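Local atomic coordinates of cytidylyltransferase (Leptospira borgpetersenii serovar Hardjo-bovis, PDB entry 6OEW), a protein that probably acts as a metal-dependent nucleotidyltransferase that transfers a cytidylyl group, with an acceptor that is not established. Residues A[12-18]-A[53-59]; A[76-80]-A[92-97]; A[99-105]-A[147-153]. All blocks are in the same frame, centred on the assembly; numbering follows the deposited sequence.

Contact 1 of 3, residues A[12-18]-A[53-59]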
# COMPACT_ATOMS: atom_id res chain seq x y z
N GLY A 12 -2.72 -6.81 -10.79
CA GLY A 12 -3.79 -6.36 -9.92
C GLY A 12 -3.24 -5.55 -8.77
O GLY A 12 -2.24 -5.94 -8.16
N ILE A 13 -3.84 -4.40 -8.47
CA ILE A 13 -3.46 -3.62 -7.29
C ILE A 13 -4.45 -3.97 -6.18
O ILE A 13 -5.62 -3.59 -6.23
CB ILE A 13 -3.44 -2.11 -7.57
CG1 ILE A 13 -2.48 -1.75 -8.69
CG2 ILE A 13 -3.05 -1.35 -6.27
CD1 ILE A 13 -2.61 -0.31 -9.17
N LEU A 14 -3.98 -4.73 -5.19
CA LEU A 14 -4.83 -5.34 -4.18
C LEU A 14 -4.53 -4.65 -2.86
O LEU A 14 -3.45 -4.86 -2.28
CB LEU A 14 -4.60 -6.85 -4.10
CG LEU A 14 -4.78 -7.64 -5.38
CD1 LEU A 14 -4.87 -9.11 -5.03
CD2 LEU A 14 -6.00 -7.18 -6.17
N ILE A 15 -5.47 -3.83 -2.39
CA ILE A 15 -5.27 -2.98 -1.22
C ILE A 15 -5.99 -3.61 -0.04
O ILE A 15 -7.23 -3.69 -0.02
CB ILE A 15 -5.80 -1.56 -1.46
CG1 ILE A 15 -5.30 -1.01 -2.80
CG2 ILE A 15 -5.40 -0.64 -0.29
CD1 ILE A 15 -6.16 0.11 -3.24
N GLN A 16 -5.23 -3.98 0.99
CA GLN A 16 -5.85 -4.48 2.21
C GLN A 16 -6.21 -3.31 3.11
O GLN A 16 -5.40 -2.41 3.35
CB GLN A 16 -4.94 -5.48 2.92
CG GLN A 16 -3.59 -4.92 3.30
CD GLN A 16 -2.81 -5.88 4.18
OE1 GLN A 16 -2.06 -6.71 3.68
NE2 GLN A 16 -2.99 -5.76 5.49
N ALA A 17 -7.45 -3.30 3.59
CA ALA A 17 -7.91 -2.21 4.44
C ALA A 17 -9.03 -2.74 5.31
O ALA A 17 -9.81 -3.58 4.87
CB ALA A 17 -8.42 -1.01 3.64
N ARG A 18 -9.09 -2.25 6.55
CA ARG A 18 -10.17 -2.64 7.45
C ARG A 18 -10.37 -1.55 8.49
O ARG A 18 -9.44 -0.80 8.82
CB ARG A 18 -9.89 -3.97 8.17
CG ARG A 18 -8.78 -3.87 9.21
CD ARG A 18 -8.45 -5.24 9.79
NE ARG A 18 -9.55 -5.76 10.60
CZ ARG A 18 -9.49 -6.89 11.30
NH1 ARG A 18 -8.39 -7.63 11.29
NH2 ARG A 18 -10.54 -7.28 12.03
N ASN A 53 -7.67 -2.60 -12.49
CA ASN A 53 -7.74 -3.79 -11.65
C ASN A 53 -7.36 -3.48 -10.20
O ASN A 53 -6.59 -4.21 -9.59
CB ASN A 53 -6.82 -4.91 -12.18
CG ASN A 53 -7.20 -5.36 -13.59
OD1 ASN A 53 -8.38 -5.48 -13.93
ND2 ASN A 53 -6.18 -5.64 -14.40
N VAL A 54 -7.90 -2.40 -9.65
CA VAL A 54 -7.76 -2.11 -8.23
C VAL A 54 -8.87 -2.85 -7.51
O VAL A 54 -10.03 -2.81 -7.94
CB VAL A 54 -7.85 -0.60 -7.96
CG1 VAL A 54 -7.86 -0.32 -6.48
CG2 VAL A 54 -6.66 0.11 -8.59
N VAL A 55 -8.52 -3.56 -6.45
CA VAL A 55 -9.49 -4.23 -5.59
C VAL A 55 -9.15 -3.88 -4.14
O VAL A 55 -7.98 -3.92 -3.75
CB VAL A 55 -9.48 -5.76 -5.78
CG1 VAL A 55 -10.70 -6.40 -5.09
CG2 VAL A 55 -9.38 -6.15 -7.30
N VAL A 56 -10.17 -3.53 -3.36
CA VAL A 56 -10.01 -3.38 -1.92
C VAL A 56 -10.35 -4.71 -1.26
O VAL A 56 -11.43 -5.28 -1.48
CB VAL A 56 -10.89 -2.24 -1.37
CG1 VAL A 56 -10.88 -2.23 0.17
CG2 VAL A 56 -10.44 -0.89 -1.91
N LEU A 57 -9.41 -5.22 -0.46
CA LEU A 57 -9.56 -6.49 0.22
C LEU A 57 -9.81 -6.17 1.69
O LEU A 57 -8.93 -5.65 2.38
CB LEU A 57 -8.30 -7.33 0.09
CG LEU A 57 -8.07 -8.17 -1.17
CD1 LEU A 57 -8.19 -7.30 -2.43
CD2 LEU A 57 -6.71 -8.82 -1.05
N THR A 58 -10.99 -6.53 2.19
CA THR A 58 -11.31 -6.21 3.58
C THR A 58 -11.89 -7.46 4.24
O THR A 58 -11.77 -8.57 3.70
CB THR A 58 -12.25 -4.99 3.64
OG1 THR A 58 -12.39 -4.53 4.99
CG2 THR A 58 -13.63 -5.33 3.05
N THR A 59 -12.47 -7.33 5.44
CA THR A 59 -13.00 -8.50 6.13
C THR A 59 -14.51 -8.60 5.92
O THR A 59 -15.15 -7.70 5.37
CB THR A 59 -12.73 -8.45 7.65
OG1 THR A 59 -13.79 -7.73 8.28
CG2 THR A 59 -11.39 -7.75 7.96

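Contact 2 of 3, residues A[76-80]-A[92-97]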
# COMPACT_ATOMS: atom_id res chain seq x y z
N VAL A 76 -14.32 0.97 -7.32
CA VAL A 76 -13.36 -0.13 -7.39
C VAL A 76 -14.03 -1.39 -6.85
O VAL A 76 -15.09 -1.34 -6.22
CB VAL A 76 -12.05 0.20 -6.65
CG1 VAL A 76 -11.51 1.58 -7.09
CG2 VAL A 76 -12.25 0.19 -5.22
N SER A 77 -13.43 -2.54 -7.16
CA SER A 77 -14.03 -3.79 -6.71
C SER A 77 -13.63 -4.07 -5.28
O SER A 77 -12.69 -3.48 -4.74
CB SER A 77 -13.60 -4.94 -7.62
OG SER A 77 -14.00 -4.67 -8.95
N VAL A 78 -14.38 -4.98 -4.64
CA VAL A 78 -14.21 -5.29 -3.23
C VAL A 78 -14.19 -6.79 -3.05
O VAL A 78 -15.06 -7.50 -3.59
CB VAL A 78 -15.35 -4.71 -2.37
CG1 VAL A 78 -15.11 -5.07 -0.91
CG2 VAL A 78 -15.44 -3.21 -2.54
N PHE A 79 -13.24 -7.28 -2.26
CA PHE A 79 -13.20 -8.68 -1.87
C PHE A 79 -13.24 -8.74 -0.34
O PHE A 79 -12.44 -8.08 0.32
CB PHE A 79 -11.94 -9.39 -2.39
CG PHE A 79 -11.91 -10.82 -2.00
CD1 PHE A 79 -12.55 -11.77 -2.78
CD2 PHE A 79 -11.32 -11.22 -0.81
CE1 PHE A 79 -12.58 -13.10 -2.40
CE2 PHE A 79 -11.36 -12.56 -0.41
CZ PHE A 79 -11.99 -13.49 -1.21
N ARG A 80 -14.17 -9.51 0.20
CA ARG A 80 -14.36 -9.61 1.64
C ARG A 80 -14.04 -11.03 2.08
O ARG A 80 -14.72 -11.99 1.68
CB ARG A 80 -15.79 -9.21 2.00
CG ARG A 80 -16.08 -7.80 1.48
CD ARG A 80 -17.33 -7.18 2.09
NE ARG A 80 -17.20 -7.03 3.54
CZ ARG A 80 -18.09 -6.40 4.31
NH1 ARG A 80 -19.17 -5.83 3.77
NH2 ARG A 80 -17.91 -6.33 5.64
N ASP A 92 -7.20 -15.77 -2.19
CA ASP A 92 -8.59 -15.81 -2.63
C ASP A 92 -8.87 -14.72 -3.68
O ASP A 92 -9.44 -14.98 -4.75
CB ASP A 92 -9.55 -15.62 -1.45
CG ASP A 92 -9.69 -16.85 -0.54
OD1 ASP A 92 -9.20 -17.95 -0.86
OD2 ASP A 92 -10.32 -16.69 0.53
N ALA A 93 -8.47 -13.48 -3.37
CA ALA A 93 -8.75 -12.37 -4.27
C ALA A 93 -8.03 -12.54 -5.60
O ALA A 93 -8.61 -12.31 -6.66
CB ALA A 93 -8.34 -11.05 -3.61
N ALA A 94 -6.74 -12.92 -5.56
CA ALA A 94 -5.97 -13.06 -6.79
C ALA A 94 -6.57 -14.13 -7.69
O ALA A 94 -6.67 -13.95 -8.92
CB ALA A 94 -4.52 -13.38 -6.47
N LYS A 95 -6.99 -15.25 -7.11
CA LYS A 95 -7.62 -16.28 -7.92
C LYS A 95 -8.98 -15.82 -8.44
O LYS A 95 -9.32 -16.09 -9.60
CB LYS A 95 -7.78 -17.57 -7.11
CG LYS A 95 -6.49 -18.31 -6.77
CD LYS A 95 -6.86 -19.56 -5.94
CE LYS A 95 -5.69 -20.14 -5.17
NZ LYS A 95 -6.15 -20.99 -4.01
N THR A 96 -9.76 -15.15 -7.59
CA THR A 96 -11.07 -14.64 -8.01
C THR A 96 -10.94 -13.73 -9.24
O THR A 96 -11.74 -13.83 -10.17
CB THR A 96 -11.72 -13.88 -6.86
OG1 THR A 96 -12.12 -14.82 -5.85
CG2 THR A 96 -12.94 -13.09 -7.31
N TYR A 97 -9.94 -12.86 -9.25
CA TYR A 97 -9.80 -11.88 -10.32
C TYR A 97 -8.78 -12.29 -11.37
O TYR A 97 -8.44 -11.47 -12.23
CB TYR A 97 -9.45 -10.52 -9.72
CG TYR A 97 -10.54 -10.02 -8.79
CD1 TYR A 97 -11.75 -9.56 -9.30
CD2 TYR A 97 -10.36 -10.01 -7.40
CE1 TYR A 97 -12.76 -9.12 -8.46
CE2 TYR A 97 -11.37 -9.59 -6.56
CZ TYR A 97 -12.57 -9.14 -7.10
OH TYR A 97 -13.58 -8.69 -6.27

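Contact 3 of 3, residues A[99-105]-A[147-153]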
# COMPACT_ATOMS: atom_id res chain seq x y z
N ILE A 99 -5.57 -12.77 -11.20
CA ILE A 99 -4.38 -11.91 -11.11
C ILE A 99 -3.13 -12.78 -11.15
O ILE A 99 -3.03 -13.78 -10.42
CB ILE A 99 -4.40 -11.06 -9.83
CG1 ILE A 99 -5.69 -10.24 -9.70
CG2 ILE A 99 -3.15 -10.16 -9.77
CD1 ILE A 99 -5.92 -9.21 -10.78
N ASP A 100 -2.18 -12.41 -12.01
CA ASP A 100 -0.87 -13.05 -12.09
C ASP A 100 0.21 -12.30 -11.33
O ASP A 100 1.11 -12.94 -10.75
CB ASP A 100 -0.42 -13.16 -13.55
CG ASP A 100 -1.41 -13.92 -14.42
OD1 ASP A 100 -1.63 -15.12 -14.16
OD2 ASP A 100 -1.97 -13.30 -15.35
N ILE A 101 0.17 -10.97 -11.33
CA ILE A 101 1.16 -10.13 -10.66
C ILE A 101 0.44 -9.28 -9.62
O ILE A 101 -0.35 -8.39 -9.97
CB ILE A 101 1.92 -9.24 -11.65
CG1 ILE A 101 2.55 -10.08 -12.76
CG2 ILE A 101 3.00 -8.47 -10.92
CD1 ILE A 101 3.60 -11.04 -12.27
N ILE A 102 0.71 -9.54 -8.35
CA ILE A 102 0.03 -8.85 -7.25
C ILE A 102 0.82 -7.61 -6.82
O ILE A 102 1.98 -7.71 -6.39
CB ILE A 102 -0.18 -9.79 -6.07
CG1 ILE A 102 -1.17 -10.88 -6.47
CG2 ILE A 102 -0.67 -8.97 -4.85
CD1 ILE A 102 -1.00 -12.19 -5.72
N VAL A 103 0.19 -6.44 -6.87
CA VAL A 103 0.74 -5.25 -6.25
C VAL A 103 0.06 -5.11 -4.89
O VAL A 103 -1.14 -4.82 -4.80
CB VAL A 103 0.56 -3.99 -7.11
CG1 VAL A 103 1.19 -2.78 -6.40
CG2 VAL A 103 1.16 -4.20 -8.49
N ARG A 104 0.81 -5.38 -3.83
CA ARG A 104 0.25 -5.36 -2.48
C ARG A 104 0.43 -3.97 -1.87
O ARG A 104 1.56 -3.50 -1.73
CB ARG A 104 0.92 -6.39 -1.59
CG ARG A 104 0.27 -6.33 -0.21
CD ARG A 104 1.15 -6.81 0.86
NE ARG A 104 0.51 -6.84 2.19
CZ ARG A 104 1.22 -7.06 3.28
NH1 ARG A 104 2.53 -7.20 3.15
NH2 ARG A 104 0.64 -7.14 4.48
N LEU A 105 -0.69 -3.33 -1.51
CA LEU A 105 -0.71 -2.07 -0.80
C LEU A 105 -1.59 -2.23 0.42
O LEU A 105 -2.45 -3.11 0.48
CB LEU A 105 -1.28 -0.91 -1.63
CG LEU A 105 -0.68 -0.67 -3.02
CD1 LEU A 105 -1.45 0.47 -3.70
CD2 LEU A 105 0.80 -0.35 -2.91
N ASP A 147 4.94 2.42 0.76
CA ASP A 147 5.34 1.01 0.68
C ASP A 147 4.63 0.30 -0.46
O ASP A 147 3.40 0.36 -0.58
CB ASP A 147 5.03 0.27 1.99
CG ASP A 147 5.69 0.88 3.22
OD1 ASP A 147 6.26 1.99 3.16
OD2 ASP A 147 5.59 0.23 4.28
N ILE A 148 5.42 -0.39 -1.28
CA ILE A 148 4.91 -1.15 -2.41
C ILE A 148 5.66 -2.47 -2.44
O ILE A 148 6.89 -2.49 -2.36
CB ILE A 148 5.11 -0.38 -3.74
CG1 ILE A 148 4.34 0.95 -3.71
CG2 ILE A 148 4.70 -1.27 -4.91
CD1 ILE A 148 4.82 2.01 -4.80
N GLU A 149 4.91 -3.56 -2.52
CA GLU A 149 5.46 -4.89 -2.73
C GLU A 149 4.77 -5.49 -3.93
O GLU A 149 3.56 -5.30 -4.11
CB GLU A 149 5.26 -5.79 -1.47
CG GLU A 149 5.94 -5.20 -0.26
CD GLU A 149 5.32 -5.64 1.05
OE1 GLU A 149 4.07 -5.67 1.15
OE2 GLU A 149 6.10 -5.93 1.98
N ILE A 150 5.54 -6.15 -4.78
CA ILE A 150 5.02 -6.79 -5.99
C ILE A 150 5.52 -8.22 -6.01
O ILE A 150 6.72 -8.46 -5.90
CB ILE A 150 5.48 -6.04 -7.26
CG1 ILE A 150 5.13 -4.54 -7.12
CG2 ILE A 150 4.80 -6.65 -8.46
CD1 ILE A 150 5.67 -3.67 -8.30
N PHE A 151 4.60 -9.17 -6.19
CA PHE A 151 5.04 -10.55 -6.30
C PHE A 151 4.07 -11.35 -7.16
O PHE A 151 2.92 -10.95 -7.38
CB PHE A 151 5.21 -11.19 -4.92
CG PHE A 151 4.09 -10.86 -3.96
CD1 PHE A 151 2.92 -11.61 -3.97
CD2 PHE A 151 4.21 -9.81 -3.07
CE1 PHE A 151 1.88 -11.32 -3.07
CE2 PHE A 151 3.18 -9.51 -2.19
CZ PHE A 151 2.02 -10.25 -2.19
N THR A 152 4.56 -12.48 -7.66
CA THR A 152 3.78 -13.35 -8.52
C THR A 152 2.77 -14.14 -7.70
O THR A 152 2.95 -14.37 -6.50
CB THR A 152 4.67 -14.34 -9.29
OG1 THR A 152 5.33 -15.23 -8.38
CG2 THR A 152 5.71 -13.61 -10.15
N LEU A 153 1.69 -14.55 -8.36
CA LEU A 153 0.78 -15.49 -7.74
C LEU A 153 1.52 -16.75 -7.32
O LEU A 153 1.24 -17.33 -6.26
CB LEU A 153 -0.36 -15.82 -8.70
CG LEU A 153 -1.32 -16.93 -8.27
CD1 LEU A 153 -2.21 -16.45 -7.16
CD2 LEU A 153 -2.12 -17.35 -9.48
O HOH W 1 2.97 -3.17 0.66

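Contact 1 of 3, residues A[12-18]-A[53-59]
Gly12 and Ile13 meet the second strand at its entry, where Ile13 N donates to Asn53 O across 3.0 Å. Ile13 O then takes Val55 N, and on one face of the sheet CB and CD1 of Ile13 rest against Val54 CG2. Leu14 points to the other face, where its CD2 lies beside Val55 CG2 (3.7 Å), the two side chains pointing the same way, while its CB touches Leu57 CD1. Ile15 returns to the face of Ile13. With CG1 anti to the carbonyl carbon (chi1 -48°), its chain reaches back along the strand to set CD1 3.7 Å from Val54 CG1. Branched aliphatic residues suit both strands, since they favour extended backbone: Ile15 and Val56 fill the layer under helix 37-45, Leu57 that under helix 86-96. Strands 11-16 and 54-59 are neighbouring parallel strands of the Rossmann-like sheet of the GT-A fold. The two bonds of Ile15 are nearly straight at the hydrogen, its N to Val55 O at 2.9 Å and its O from Leu57 N at 2.7 Å. Gln16 OE1 accepts a hydrogen bond from Arg104 NH2. Beyond the strand, Ala17 N still reaches Leu57 O, and Ala17 O is taken by the hydroxyl Thr58 OG1 at 2.8 Å, a side chain replacing the next backbone donor. Arg18 ends the segment with Thr59 CG2 over one face of its guanidinium, toward the rim, 3.8 Å from NE.

Contact 2 of 3, residues A[76-80]-A[92-97]
Phe79 lies against the turn of helix at Asp92 and Ala93, within a beta-alpha-beta crossover of the Rossmann-like sheet: edge strand 77-81, helix 86-96 and parallel strand 101-106, with strands 54-59 and 11-16 lying between the two. The tight part is the Phe79 ring laid on Ala93 and the start of the Asp92 side chain. Ala93 CB sits over the face of the ring in a CH-pi contact, 4.3 Å from the centroid and 25° off the ring normal. Alanine is small enough to bring the helix backbone close, and Ala93 N also lies over the centre of that face. At the far end of the ring, Phe79 CE2 is 3.7 Å from Asp92 CB. Phe79 holds CG anti to its own amide nitrogen (chi1 -179°), which swings the ring out from the strand onto the helix.

The Tyr97 side of the contact is looser. Just past the helix, Tyr97 brings the edge of its ring, near its plane, to Phe79 CB, with CE2 4.2 Å away; Thr96 CG2 covers one face of that ring, which also packs on Val55 of the adjoining strand. A tyrosine suits this border, covering much of its ring while its hydroxyl lies near backbone: OH is 3.3 Å from Val78 O. Solvent reaches the contact at Thr96, whose OG1 is 3.9 Å from Phe79 CE1 and turns back to its own helix, donating to Asp92 O at 2.9 Å.

Contact 3 of 3, residues A[99-105]-A[147-153]
Arg104 and Glu149 run side by side on one face of the antiparallel pair, with guanidinium and carboxylate planes only 13° apart. The arginine chain is extended, with CG anti to the backbone nitrogen (chi1 -179°), and this carries NH1 along the glutamate to a salt bridge with OE1 at 3.0 Å. NH1 meets OE1 on its syn side, while OE1 itself stands off the guanidinium plane, and the bond is bent at the hydrogen. A water grips the same oxygen, donating to Glu149 OE1 and to Arg104 O at 2.8 Å each, so this buried acceptor has two donors. The bond of Arg104 NH2 to Gln16 helps to fix the guanidinium.

Next along this face is the Phe151 ring. Its CG stands between the backbone nitrogen and the carbonyl carbon (chi1 43°), which leans the ring over the partner strand: CE1 approaches Ile102 CG2 at 3.9 Å, and CE2 meets Arg104 CB. A large flat residue thus spans two neighbours, an aliphatic one and the apolar stem of an arginine.

The opposite face is aliphatic around Val103 and Ile150. Val103 CG2 is 4.2 Å from Ile150 CG1, and Val103 CG1 lies alongside Ile148 CG2. Ile102 and Phe151 exchange two backbone bonds, and Arg104 N reaches Glu149 O, although the return bond from Glu149 N is weak. At the far end Leu153 N donates to Asp100 O, 2.9 Å, as strand gives way to helix. Helix 114-126 packs over Ile101, Val103 and Ile150; helix 86-96 covers Ile102 and Arg104 on the face of Phe151 and also touches Leu153; and strand 11-16 flanks 101-106 on the edge away from 149-152.

All three contacts reach one sheet. Contact 2 joins contact 1 at the edge, where Phe79 N lies 2.8 Å from Val56 O and Tyr97 CE2 packs on Val55 CG1 at 3.6 Å. Contact 3 adjoins contact 1 on its other side: Val103 N is 2.8 Å from Gly12 O, and Gln16 OE1 is 2.8 Å from Arg104 NH2. Helix 86-96 ties contact 2 to contact 3, with Ala94 CB 3.8 Å from Ile102 CD1. The bound magnesium ion is about 7 Å from the side chain of Gln16 and about 6 Å from that of Asp147, so contacts 1 and 3 border the metal region near Asp108, whereas contact 2 lies away from it.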